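Methionine-binding lipoprotein MetQ (Bacillus subtilis subsp. subtilis, PDB 4GOT) binds methionine and probably passes it to the membrane permease of the MetNPQ ABC transporter, and is also involved in methionine sulfoxide transport. Local coordinates at residues Leu102-Thr107 with Asn149-Glu154; Ser93-Ser98 with Glu168-Asp173; Ile8-Thr13 with Val55-Phe60; Lys48-Lys53 with Tyr76-Ala81. All coordinates share one frame; numbering follows the deposited sequence. Where two conformers were deposited one is given.

Interaction 1: residues Leu102-Thr107 with Asn149-Glu154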
loop_
_atom_site.group_PDB
_atom_site.type_symbol
_atom_site.label_atom_id
_atom_site.label_comp_id
_atom_site.label_asym_id
_atom_site.label_seq_id
_atom_site.Cartn_x
_atom_site.Cartn_y
_atom_site.Cartn_z
ATOM N N LEU A 102 4.148 -15.526 20.333
ATOM C CA LEU A 102 4.231 -14.294 21.117
ATOM C C LEU A 102 3.726 -14.533 22.537
ATOM O O LEU A 102 2.753 -15.282 22.750
ATOM C CB LEU A 102 3.442 -13.135 20.472
ATOM C CG LEU A 102 3.830 -12.653 19.063
ATOM C CD1 LEU A 102 2.749 -11.720 18.509
ATOM C CD2 LEU A 102 5.216 -12.022 19.046
ATOM N N PRO A 103 4.399 -13.915 23.521
ATOM C CA PRO A 103 4.072 -14.088 24.924
ATOM C C PRO A 103 3.079 -13.049 25.404
ATOM O O PRO A 103 2.897 -12.020 24.747
ATOM C CB PRO A 103 5.422 -13.850 25.598
ATOM C CG PRO A 103 6.040 -12.775 24.743
ATOM C CD PRO A 103 5.622 -13.104 23.340
ATOM N N ASP A 104 2.478 -13.274 26.565
ATOM C CA ASP A 104 1.649 -12.230 27.185
ATOM C C ASP A 104 2.416 -10.936 27.327
ATOM O O ASP A 104 3.588 -10.965 27.662
ATOM C CB ASP A 104 1.124 -12.644 28.569
ATOM C CG ASP A 104 -0.269 -13.215 28.496
ATOM O OD1 ASP A 104 -0.511 -14.058 27.604
ATOM O OD2 ASP A 104 -1.125 -12.796 29.302
ATOM N N GLY A 105 1.746 -9.815 27.075
ATOM C CA GLY A 105 2.369 -8.506 27.139
ATOM C C GLY A 105 3.199 -8.124 25.931
ATOM O O GLY A 105 3.796 -7.042 25.913
ATOM N N ALA A 106 3.234 -8.988 24.911
ATOM C CA ALA A 106 4.024 -8.716 23.719
ATOM C C ALA A 106 3.617 -7.357 23.117
ATOM O O ALA A 106 2.438 -6.937 23.231
ATOM C CB ALA A 106 3.900 -9.851 22.698
ATOM N N THR A 107 4.622 -6.677 22.553
ATOM C CA THR A 107 4.499 -5.364 21.860
ATOM C C THR A 107 4.422 -5.551 20.342
ATOM O O THR A 107 5.336 -6.158 19.711
ATOM C CB THR A 107 5.711 -4.441 22.068
ATOM O OG1 THR A 107 5.830 -4.078 23.440
ATOM C CG2 THR A 107 5.562 -3.151 21.215
ATOM N N ASN A 149 -8.518 -9.535 24.084
ATOM C CA ASN A 149 -7.062 -9.421 23.962
ATOM C C ASN A 149 -6.413 -10.350 24.995
ATOM O O ASN A 149 -5.808 -9.875 25.949
ATOM C CB ASN A 149 -6.645 -7.950 24.217
ATOM C CG ASN A 149 -5.167 -7.696 23.985
ATOM O OD1 ASN A 149 -4.435 -8.577 23.554
ATOM N ND2 ASN A 149 -4.731 -6.488 24.251
ATOM N N PRO A 150 -6.549 -11.681 24.829
ATOM C CA PRO A 150 -6.173 -12.556 25.962
ATOM C C PRO A 150 -4.650 -12.652 26.246
ATOM O O PRO A 150 -4.260 -13.115 27.318
ATOM C CB PRO A 150 -6.769 -13.913 25.574
ATOM C CG PRO A 150 -6.894 -13.874 24.088
ATOM C CD PRO A 150 -7.140 -12.440 23.717
ATOM N N LYS A 151 -3.819 -12.222 25.299
ATOM C CA LYS A 151 -2.383 -12.158 25.510
ATOM C C LYS A 151 -1.981 -10.767 25.973
ATOM O O LYS A 151 -0.797 -10.492 26.096
ATOM C CB LYS A 151 -1.600 -12.518 24.242
ATOM C CG LYS A 151 -1.888 -13.889 23.675
ATOM C CD LYS A 151 -0.679 -14.509 22.987
ATOM C CE LYS A 151 -0.867 -16.019 22.804
ATOM N NZ LYS A 151 0.427 -16.754 22.915
ATOM N N ASN A 152 -2.949 -9.889 26.229
ATOM C CA ASN A 152 -2.659 -8.504 26.659
ATOM C C ASN A 152 -1.536 -7.823 25.864
ATOM O O ASN A 152 -0.564 -7.269 26.408
ATOM C CB ASN A 152 -2.394 -8.474 28.152
ATOM C CG ASN A 152 -3.608 -8.875 28.936
ATOM O OD1 ASN A 152 -3.598 -9.873 29.633
ATOM N ND2 ASN A 152 -4.685 -8.117 28.783
ATOM N N LEU A 153 -1.720 -7.865 24.552
ATOM C CA LEU A 153 -0.796 -7.275 23.615
ATOM C C LEU A 153 -0.820 -5.775 23.859
ATOM O O LEU A 153 -1.871 -5.235 24.219
ATOM C CB LEU A 153 -1.193 -7.651 22.169
ATOM C CG LEU A 153 -1.199 -9.151 21.833
ATOM C CD1 LEU A 153 -1.716 -9.417 20.430
ATOM C CD2 LEU A 153 0.208 -9.711 21.964
ATOM N N GLU A 154 0.351 -5.135 23.732
ATOM C CA GLU A 154 0.487 -3.689 23.781
ATOM C C GLU A 154 0.873 -3.189 22.369
ATOM O O GLU A 154 1.576 -3.900 21.625
ATOM C CB GLU A 154 1.543 -3.330 24.841
ATOM C CG GLU A 154 1.157 -3.784 26.258
ATOM C CD GLU A 154 2.338 -3.876 27.217
ATOM O OE1 GLU A 154 3.448 -3.421 26.862
ATOM O OE2 GLU A 154 2.159 -4.404 28.332
#

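Interaction 2: residues Ser93-Ser98 with Glu168-Asp173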
loop_
_atom_site.group_PDB
_atom_site.type_symbol
_atom_site.label_atom_id
_atom_site.label_comp_id
_atom_site.label_asym_id
_atom_site.label_seq_id
_atom_site.Cartn_x
_atom_site.Cartn_y
_atom_site.Cartn_z
ATOM N N SER A 93 9.321 -10.363 12.346
ATOM C CA SER A 93 9.969 -10.409 13.660
ATOM C C SER A 93 11.365 -10.986 13.518
ATOM O O SER A 93 11.504 -11.987 12.840
ATOM C CB SER A 93 9.181 -11.308 14.620
ATOM O OG SER A 93 9.735 -11.235 15.920
ATOM N N LYS A 94 12.381 -10.400 14.182
ATOM C CA LYS A 94 13.707 -11.056 14.262
ATOM C C LYS A 94 13.764 -12.094 15.372
ATOM O O LYS A 94 14.693 -12.875 15.438
ATOM C CB LYS A 94 14.820 -10.028 14.530
ATOM C CG LYS A 94 14.922 -8.916 13.511
ATOM C CD LYS A 94 15.800 -9.284 12.337
ATOM C CE LYS A 94 16.567 -8.066 11.840
ATOM N NZ LYS A 94 17.590 -7.561 12.821
ATOM N N THR A 95 12.761 -12.084 16.254
ATOM C CA THR A 95 12.840 -12.742 17.566
ATOM C C THR A 95 11.822 -13.897 17.704
ATOM O O THR A 95 12.112 -14.857 18.371
ATOM C CB THR A 95 12.696 -11.694 18.721
ATOM O OG1 THR A 95 11.538 -10.889 18.518
ATOM C CG2 THR A 95 13.903 -10.727 18.761
ATOM N N TYR A 96 10.661 -13.814 17.052
ATOM C CA TYR A 96 9.695 -14.914 17.058
ATOM C C TYR A 96 9.372 -15.415 15.644
ATOM O O TYR A 96 9.310 -14.651 14.679
ATOM C CB TYR A 96 8.404 -14.449 17.730
ATOM C CG TYR A 96 8.584 -14.129 19.182
ATOM C CD1 TYR A 96 8.485 -15.136 20.159
ATOM C CD2 TYR A 96 8.880 -12.836 19.594
ATOM C CE1 TYR A 96 8.657 -14.846 21.498
ATOM C CE2 TYR A 96 9.058 -12.532 20.940
ATOM C CZ TYR A 96 8.942 -13.546 21.882
ATOM O OH TYR A 96 9.106 -13.250 23.197
ATOM N N LYS A 97 9.083 -16.702 15.560
ATOM C CA LYS A 97 8.922 -17.414 14.294
ATOM C C LYS A 97 7.487 -17.350 13.768
ATOM O O LYS A 97 7.243 -17.480 12.566
ATOM C CB LYS A 97 9.345 -18.882 14.488
ATOM C CG LYS A 97 9.970 -19.510 13.257
ATOM C CD LYS A 97 11.288 -18.848 12.863
ATOM C CE LYS A 97 11.849 -19.500 11.595
ATOM N NZ LYS A 97 13.082 -18.820 11.099
ATOM N N SER A 98 6.541 -17.139 14.671
ATOM C CA SER A 98 5.138 -17.011 14.293
ATOM C C SER A 98 4.331 -16.275 15.370
ATOM O O SER A 98 4.782 -16.099 16.486
ATOM C CB SER A 98 4.532 -18.404 14.030
ATOM O OG SER A 98 4.484 -19.090 15.216
ATOM N N GLU A 168 14.436 -4.136 12.290
ATOM C CA GLU A 168 15.880 -4.350 12.481
ATOM C C GLU A 168 16.380 -4.050 13.896
ATOM O O GLU A 168 17.235 -4.740 14.394
ATOM C CB GLU A 168 16.679 -3.504 11.498
ATOM C CG GLU A 168 16.686 -4.076 10.094
ATOM C CD GLU A 168 17.034 -3.045 9.029
ATOM O OE1 GLU A 168 17.650 -1.994 9.344
ATOM O OE2 GLU A 168 16.677 -3.291 7.865
ATOM N N ASN A 169 15.824 -3.004 14.531
ATOM C CA ASN A 169 16.163 -2.576 15.920
ATOM C C ASN A 169 15.541 -3.434 17.016
ATOM O O ASN A 169 15.794 -3.216 18.194
ATOM C CB ASN A 169 15.680 -1.132 16.141
ATOM C CG ASN A 169 16.356 -0.132 15.202
ATOM O OD1 ASN A 169 17.432 -0.400 14.706
ATOM N ND2 ASN A 169 15.699 1.010 14.939
ATOM N N LYS A 170 14.658 -4.356 16.637
ATOM C CA LYS A 170 13.962 -5.209 17.586
ATOM C C LYS A 170 13.201 -4.385 18.623
ATOM O O LYS A 170 13.189 -4.720 19.799
ATOM C CB LYS A 170 14.956 -6.189 18.242
ATOM C CG LYS A 170 15.790 -6.959 17.217
ATOM C CD LYS A 170 16.559 -8.131 17.821
ATOM C CE LYS A 170 17.835 -7.675 18.513
ATOM N NZ LYS A 170 18.984 -7.424 17.595
ATOM N N GLU A 171 12.584 -3.299 18.166
ATOM C CA GLU A 171 11.833 -2.389 19.039
ATOM C C GLU A 171 10.539 -2.987 19.559
ATOM O O GLU A 171 9.948 -2.480 20.508
ATOM C CB GLU A 171 11.387 -1.164 18.255
ATOM C CG GLU A 171 12.348 -0.036 18.249
ATOM C CD GLU A 171 11.970 0.994 17.217
ATOM O OE1 GLU A 171 10.769 1.400 17.060
ATOM O OE2 GLU A 171 12.921 1.389 16.551
ATOM N N GLY A 172 10.023 -3.981 18.878
ATOM C CA GLY A 172 8.847 -4.667 19.376
ATOM C C GLY A 172 9.026 -6.141 19.143
ATOM O O GLY A 172 10.038 -6.574 18.613
ATOM N N ASP A 173 8.031 -6.914 19.531
ATOM C CA ASP A 173 8.045 -8.358 19.282
ATOM C C ASP A 173 7.682 -8.770 17.829
ATOM O O ASP A 173 8.136 -9.814 17.330
ATOM C CB ASP A 173 7.141 -9.057 20.326
ATOM C CG ASP A 173 7.683 -8.893 21.749
ATOM O OD1 ASP A 173 8.885 -9.191 21.938
ATOM O OD2 ASP A 173 6.938 -8.451 22.656
HETATM O O HOH W 1 11.892 -8.337 17.403
HETATM O O HOH W 2 11.283 -9.518 20.867
#

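Interaction 3: residues Ile8-Thr13 with Val55-Phe60. With MSE (selenomethionine), chain B.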
loop_
_atom_site.group_PDB
_atom_site.type_symbol
_atom_site.label_atom_id
_atom_site.label_comp_id
_atom_site.label_asym_id
_atom_site.label_seq_id
_atom_site.Cartn_x
_atom_site.Cartn_y
_atom_site.Cartn_z
ATOM N N ILE A 8 2.838 12.472 -19.319
ATOM C CA ILE A 8 2.143 12.084 -18.131
ATOM C C ILE A 8 3.178 12.156 -17.022
ATOM O O ILE A 8 4.182 11.417 -17.059
ATOM C CB ILE A 8 1.621 10.627 -18.219
ATOM C CG1 ILE A 8 0.928 10.333 -19.561
ATOM C CG2 ILE A 8 0.676 10.354 -17.055
ATOM C CD1 ILE A 8 0.554 8.852 -19.746
ATOM N N VAL A 9 2.946 13.047 -16.056
ATOM C CA VAL A 9 3.799 13.190 -14.843
ATOM C C VAL A 9 3.109 12.446 -13.693
ATOM O O VAL A 9 1.950 12.724 -13.355
ATOM C CB VAL A 9 4.100 14.690 -14.499
ATOM C CG1 VAL A 9 5.077 14.835 -13.333
ATOM C CG2 VAL A 9 4.613 15.417 -15.732
ATOM N N VAL A 10 3.811 11.469 -13.114
ATOM C CA VAL A 10 3.238 10.637 -12.060
ATOM C C VAL A 10 4.139 10.610 -10.803
ATOM O O VAL A 10 5.343 10.319 -10.914
ATOM C CB VAL A 10 3.046 9.178 -12.553
ATOM C CG1 VAL A 10 2.234 8.380 -11.542
ATOM C CG2 VAL A 10 2.391 9.172 -13.924
ATOM N N ALA A 11 3.556 10.863 -9.628
ATOM C CA ALA A 11 4.275 10.669 -8.333
ATOM C C ALA A 11 3.986 9.243 -7.877
ATOM O O ALA A 11 2.805 8.840 -7.875
ATOM C CB ALA A 11 3.877 11.694 -7.271
ATOM N N ALA A 12 5.063 8.483 -7.611
ATOM C CA ALA A 12 5.002 7.050 -7.241
ATOM C C ALA A 12 6.052 6.709 -6.177
ATOM O O ALA A 12 7.178 7.260 -6.162
ATOM C CB ALA A 12 5.197 6.152 -8.458
ATOM N N THR A 13 5.698 5.771 -5.293
ATOM C CA THR A 13 6.656 5.259 -4.328
ATOM C C THR A 13 7.715 4.460 -5.133
ATOM O O THR A 13 7.427 3.964 -6.253
ATOM C CB THR A 13 5.938 4.419 -3.211
ATOM O OG1 THR A 13 4.914 3.584 -3.780
ATOM C CG2 THR A 13 5.275 5.342 -2.116
ATOM N N VAL A 55 1.717 17.082 -10.384
ATOM C CA VAL A 55 1.714 15.847 -11.174
ATOM C C VAL A 55 0.310 15.645 -11.751
ATOM O O VAL A 55 -0.644 16.305 -11.334
ATOM C CB VAL A 55 2.225 14.637 -10.343
ATOM C CG1 VAL A 55 3.618 14.955 -9.769
ATOM C CG2 VAL A 55 1.255 14.289 -9.223
ATOM N N ASP A 56 0.205 14.750 -12.721
ATOM C CA ASP A 56 -1.083 14.397 -13.355
ATOM C C ASP A 56 -1.786 13.239 -12.614
ATOM O O ASP A 56 -3.012 13.085 -12.664
ATOM C CB ASP A 56 -0.852 13.923 -14.813
ATOM C CG ASP A 56 -0.328 15.021 -15.747
ATOM O OD1 ASP A 56 -1.145 15.881 -16.131
ATOM O OD2 ASP A 56 0.868 14.984 -16.169
ATOM N N ALA A 57 -0.997 12.425 -11.938
ATOM C CA ALA A 57 -1.472 11.193 -11.325
ATOM C C ALA A 57 -0.477 10.804 -10.248
ATOM O O ALA A 57 0.686 11.288 -10.221
ATOM C CB ALA A 57 -1.613 10.094 -12.381
ATOM N N ASN A 58 -0.952 10.028 -9.281
ATOM C CA ASN A 58 -0.069 9.353 -8.342
ATOM C C ASN A 58 -0.402 7.844 -8.353
ATOM O O ASN A 58 -1.480 7.457 -8.761
ATOM C CB ASN A 58 -0.078 10.011 -6.922
ATOM C CG ASN A 58 -1.413 9.936 -6.220
ATOM O OD1 ASN A 58 -2.081 8.896 -6.223
ATOM N ND2 ASN A 58 -1.752 11.006 -5.500
ATOM N N TYR A 59 0.566 7.032 -7.935
ATOM C CA TYR A 59 0.479 5.568 -7.946
ATOM C C TYR A 59 1.232 5.123 -6.688
ATOM O O TYR A 59 2.485 5.010 -6.682
ATOM C CB TYR A 59 1.178 5.063 -9.210
ATOM C CG TYR A 59 1.222 3.585 -9.426
ATOM C CD1 TYR A 59 0.245 2.751 -8.926
ATOM C CD2 TYR A 59 2.225 3.023 -10.226
ATOM C CE1 TYR A 59 0.299 1.403 -9.170
ATOM C CE2 TYR A 59 2.274 1.671 -10.483
ATOM C CZ TYR A 59 1.335 0.861 -9.937
ATOM O OH TYR A 59 1.342 -0.473 -10.199
ATOM N N PHE A 60 0.473 4.979 -5.604
ATOM C CA PHE A 60 1.041 4.663 -4.279
ATOM C C PHE A 60 0.062 4.119 -3.237
ATOM O O PHE A 60 0.535 3.538 -2.270
ATOM C CB PHE A 60 1.790 5.890 -3.673
ATOM C CG PHE A 60 0.879 6.840 -2.952
ATOM C CD1 PHE A 60 -0.034 7.613 -3.656
ATOM C CD2 PHE A 60 0.829 6.861 -1.551
ATOM C CE1 PHE A 60 -0.928 8.435 -2.981
ATOM C CE2 PHE A 60 -0.050 7.697 -0.874
ATOM C CZ PHE A 60 -0.920 8.492 -1.600
HETATM N N MSE B 300 1.629 0.161 -1.250
HETATM C CA MSE B 300 1.016 0.168 0.112
HETATM C C MSE B 300 0.216 -1.141 0.426
HETATM O O MSE B 300 -0.581 -1.503 -0.397
HETATM O OXT MSE B 300 0.289 -1.827 1.476
HETATM C CB MSE B 300 0.057 1.364 0.207
HETATM C CG MSE B 300 -0.423 1.706 1.583
HETATM SE SE MSE B 300 -1.816 3.113 1.588
HETATM C CE MSE B 300 -0.556 4.757 1.259
HETATM O O HOH W 3 2.933 2.565 -1.896
#

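Interaction 4: residues Lys48-Lys53 with Tyr76-Ala81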
loop_
_atom_site.group_PDB
_atom_site.type_symbol
_atom_site.label_atom_id
_atom_site.label_comp_id
_atom_site.label_asym_id
_atom_site.label_seq_id
_atom_site.Cartn_x
_atom_site.Cartn_y
_atom_site.Cartn_z
ATOM N N LYS A 48 -1.056 15.365 -1.853
ATOM C CA LYS A 48 -0.778 16.805 -1.843
ATOM C C LYS A 48 -0.215 17.286 -3.187
ATOM O O LYS A 48 -0.661 18.323 -3.721
ATOM C CB LYS A 48 0.167 17.183 -0.701
ATOM C CG LYS A 48 0.388 18.691 -0.576
ATOM C CD LYS A 48 0.846 19.060 0.825
ATOM C CE LYS A 48 0.509 20.497 1.165
ATOM N NZ LYS A 48 1.034 21.399 0.108
ATOM N N ALA A 49 0.744 16.537 -3.736
ATOM C CA ALA A 49 1.380 16.909 -5.022
ATOM C C ALA A 49 0.323 16.924 -6.150
ATOM O O ALA A 49 0.275 17.848 -6.962
ATOM C CB ALA A 49 2.551 15.961 -5.339
ATOM N N LEU A 50 -0.561 15.916 -6.150
ATOM C CA LEU A 50 -1.612 15.804 -7.147
ATOM C C LEU A 50 -2.593 16.942 -7.031
ATOM O O LEU A 50 -2.835 17.631 -7.992
ATOM C CB LEU A 50 -2.353 14.465 -6.987
ATOM C CG LEU A 50 -3.461 14.056 -7.960
ATOM C CD1 LEU A 50 -3.028 14.150 -9.422
ATOM C CD2 LEU A 50 -3.937 12.645 -7.570
ATOM N N ALA A 51 -3.133 17.161 -5.834
ATOM C CA ALA A 51 -4.038 18.286 -5.560
ATOM C C ALA A 51 -3.394 19.644 -5.903
ATOM O O ALA A 51 -4.078 20.565 -6.369
ATOM C CB ALA A 51 -4.480 18.280 -4.104
ATOM N N ASP A 52 -2.078 19.752 -5.735
ATOM C CA ASP A 52 -1.340 21.012 -6.064
ATOM C C ASP A 52 -0.997 21.150 -7.562
ATOM O O ASP A 52 -0.406 22.131 -7.988
ATOM C CB ASP A 52 -0.073 21.123 -5.193
ATOM C CG ASP A 52 -0.387 21.430 -3.700
ATOM O OD1 ASP A 52 -1.499 21.904 -3.384
ATOM O OD2 ASP A 52 0.483 21.197 -2.829
ATOM N N LYS A 53 -1.397 20.170 -8.369
ATOM C CA LYS A 53 -1.147 20.162 -9.829
ATOM C C LYS A 53 0.338 20.060 -10.217
ATOM O O LYS A 53 0.717 20.476 -11.308
ATOM C CB LYS A 53 -1.828 21.350 -10.535
ATOM C CG LYS A 53 -3.283 21.518 -10.128
ATOM C CD LYS A 53 -4.009 22.573 -10.931
ATOM C CE LYS A 53 -5.507 22.440 -10.702
ATOM N NZ LYS A 53 -6.252 23.533 -11.392
ATOM N N TYR A 76 -8.823 18.279 -1.222
ATOM C CA TYR A 76 -8.475 17.209 -2.199
ATOM C C TYR A 76 -9.708 16.701 -2.960
ATOM O O TYR A 76 -10.518 15.947 -2.403
ATOM C CB TYR A 76 -7.866 15.981 -1.510
ATOM C CG TYR A 76 -6.524 16.148 -0.864
ATOM C CD1 TYR A 76 -5.826 17.355 -0.937
ATOM C CD2 TYR A 76 -5.925 15.070 -0.201
ATOM C CE1 TYR A 76 -4.589 17.493 -0.346
ATOM C CE2 TYR A 76 -4.687 15.204 0.403
ATOM C CZ TYR A 76 -4.019 16.416 0.311
ATOM O OH TYR A 76 -2.783 16.565 0.874
ATOM N N LYS A 77 -9.847 17.081 -4.227
ATOM C CA LYS A 77 -10.934 16.571 -5.073
ATOM C C LYS A 77 -10.279 15.574 -6.026
ATOM O O LYS A 77 -9.875 15.939 -7.140
ATOM C CB LYS A 77 -11.617 17.712 -5.852
ATOM C CG LYS A 77 -12.039 18.921 -5.031
ATOM C CD LYS A 77 -13.064 18.523 -3.990
ATOM C CE LYS A 77 -13.509 19.718 -3.156
ATOM N NZ LYS A 77 -14.222 19.241 -1.936
ATOM N N LEU A 78 -10.099 14.350 -5.539
ATOM C CA LEU A 78 -9.365 13.316 -6.243
ATOM C C LEU A 78 -10.309 12.175 -6.595
ATOM O O LEU A 78 -11.373 12.037 -5.986
ATOM C CB LEU A 78 -8.204 12.827 -5.382
ATOM C CG LEU A 78 -7.249 13.948 -4.944
ATOM C CD1 LEU A 78 -6.104 13.384 -4.121
ATOM C CD2 LEU A 78 -6.760 14.676 -6.177
ATOM N N VAL A 79 -9.915 11.377 -7.580
ATOM C CA VAL A 79 -10.703 10.217 -8.026
ATOM C C VAL A 79 -9.767 9.039 -8.322
ATOM O O VAL A 79 -8.592 9.230 -8.730
ATOM C CB VAL A 79 -11.572 10.542 -9.286
ATOM C CG1 VAL A 79 -12.727 11.488 -8.944
ATOM C CG2 VAL A 79 -10.719 11.117 -10.417
ATOM N N ASN A 80 -10.285 7.830 -8.107
ATOM C CA ASN A 80 -9.641 6.579 -8.514
ATOM C C ASN A 80 -9.772 6.446 -10.040
ATOM O O ASN A 80 -10.882 6.366 -10.551
ATOM C CB ASN A 80 -10.395 5.453 -7.820
ATOM C CG ASN A 80 -9.961 4.085 -8.241
ATOM O OD1 ASN A 80 -8.891 3.894 -8.816
ATOM N ND2 ASN A 80 -10.784 3.098 -7.916
ATOM N N ALA A 81 -8.663 6.408 -10.763
ATOM C CA ALA A 81 -8.678 6.163 -12.188
ATOM C C ALA A 81 -8.693 4.648 -12.488
ATOM O O ALA A 81 -8.964 4.281 -13.621
ATOM C CB ALA A 81 -7.477 6.803 -12.875
#

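Interaction 1: residues Leu102-Thr107 with Asn149-Glu154
L102 offers its carbonyl oxygen to the lysine of the facing turn: K151 NZ donates to L102 O at 2.8 Å, arriving almost head-on, with a C=O...N angle of 172°. Bends at chi2 and chi4 carry the ammonium group there, and the methylenes CD and CE of K151 lie against the same oxygen. P103 opens a type II turn that ends at A106, while N149 to N152 form a type I turn opposite. The D104 side chain crosses that of K151 at about a right angle, OD1 sitting 3.4 Å from K151 CA, yet D104 OD1 and K151 NZ remain 5.5 Å apart, too far for a salt bridge. At G105, whose positive phi suits the third position of a type II turn, the backbone N donates to K151 O over 2.8 Å. A106 adds an apolar touch, its CB 3.8 Å from L153 CD2, and its carbonyl oxygen accepts from E154 N at 2.8 Å. T107 then pairs with E154 as a parallel bridge, where strands 107-111 and 154-158 begin side by side in the five-stranded sheet. Within the second segment the N149 amide is hydrogen-bonded to both L153 N (through OD1) and L153 O (through ND2), bracing its turn. Three backbone carbonyls thus take up every hydrogen bond between the segments: two main-chain bonds and one from the lysine ammonium to a neutral acceptor join the turns.

Interaction 2: residues Ser93-Ser98 with Glu168-Asp173
An ST turn and ST motif built on S93, just after strand 90-92, meets the loop that leads from helix 163-168 into strand 174-177. S93 OG donates to D173 O at 2.6 Å, the hydroxyl lying 24° off the carbonyl plane. With OG anti to the backbone N (chi1 -174°), the same oxygen lies beside the carbonyl carbon, toward the residues that follow, and accepts from Y96 N at 3.0 Å and T95 N at 3.2 Å. One hydroxyl therefore closes its own turn and ties it to the neighbouring loop. The Y96 ring stands beside D173, both side chains pointing the same way, with the carboxylate plane turned 84° from the ring; D173 OD1 lies at the ring edge, 3.5 Å from CE2 of Y96. The other carboxylate oxygen of D173 is hydrogen-bonded to the backbone N of T107, at the start of strand 107-111. Helix 163-168 ends in a Schellman motif, with K170 in a positive-phi conformation, and to this end K94 reaches: its chain, bent at three torsions, brings K94 NZ within 3.2 Å of E168 O, one of the last carbonyls of the helix. The E168 carboxylate is engaged by K165 and N185. Alongside, K170 CD lies 3.8 Å from T95 CG2, an oblique aliphatic contact at the exposed side. Two waters complete the seam from T95 OG1, one donating to G172 O and the other to D173 OD1 at 2.6 Å.

Interaction 3: residues Ile8-Thr13 with Val55-Phe60
V10, A11 and A12 pair in register with A57, N58 and Y59 as neighbouring parallel strands of the six-stranded sheet, the hydrogen bonds running through V9 and A11. A11 is held through both its N and its O: A11 N donates to A57 O at 3.0 Å, and A11 O accepts from Y59 N at 2.9 Å. V9 O takes two donors, D56 N at 2.7 Å and the longer A57 N. A side-chain bond extends the ladder at this end, V9 N giving a nearly straight bond (170°) to the anti lone pair of D56 OD2, over 2.8 Å; OD1 of the same carboxylate forms a salt bridge with K219.

Apolar contacts line both faces. On the face of A11, V55 CG1 lies 3.9 Å from V9 CG1 and also reaches A11 CB; on the face of V10 and A12, V10 CG1 touches A57 CB and Y59 CB. The latter face packs on L21 of helix 14-29, whereas A11 meets Y46 of helix 44-51.

At the carboxy-terminal end T13 crosses F60 at about a right angle, T13 CG2 being 3.9 Å from F60 CB. A water joins T13 OG1, F60 O and the amino group of the bound selenomethionine, accepting from the ligand and donating to F60 O at 2.6 Å. The F60 ring, stacked on Y46, meets the ligand methyl CE obliquely. The parallel pairing thus delivers one carbonyl and one hydroxyl to a shared water, which probably helps to place the ligand's ammonium group.

Interaction 4: residues Lys48-Lys53 with Tyr76-Ala81
The end of helix 44-51 packs against the start of strand 78-86, a helix-on-sheet contact in the lobe whose six-stranded mixed sheet also holds strand 57-62. Its tight part is apolar. L50 and L78 extend past each other in opposite directions, and their branches meet at CD2, L50 CD2 to L78 CD2 being 3.7 Å. With CG of L50 anti to the backbone N (chi1 -177°), CD2 is brought against L78; L78 CD2 also nestles against L50 CG. Both leucines are buried, and L66 of helix 63-72 packs on L78 as well. One step further along the helix, A51 CB meets the Y76 ring obliquely, 3.6 Å from CD1. Y76 is additionally touched by E69 and M70 of helix 63-72.

Toward solvent the contact becomes looser. Y76 OH rests against CA and CB of K48, 3.4 Å from CB; K48 N lies 3.4 Å from Y76 OH too, but at a poor angle, so the approach is van der Waals packing. Beyond CB the K48 chain leads away and, bent at chi4, runs forward along its own helix to the exposed D52. Here the helix closes in a Schellman motif, K53 taking positive phi and its N donating to L50 O. The ammonium of K48 completes this outer side with a salt bridge to D52, NZ meeting the syn lone pair of OD2 at 3.0 Å.

How the interactions relate
Interactions 1 and 2 share one lobe and interactions 3 and 4 the other, with the selenomethionine site at the F60 end of interaction 3. The first two, their centres 14 Å apart, join through D173: D173 N is 2.8 Å from T107 O, a probable hydrogen bond. Along the chain, interaction 1 is nested within interaction 2. Interactions 3 and 4 meet at L50: L50 CD1 lies 3.4 Å from D56 O and L50 CD2 3.4 Å from N58 ND2, so this leucine also packs on strand 57-62. The two pairs do not touch; interactions 2 and 3 come nearest, about 17 Å between nearest atoms. The side chain of Y76 lies about 11 Å from the ligand.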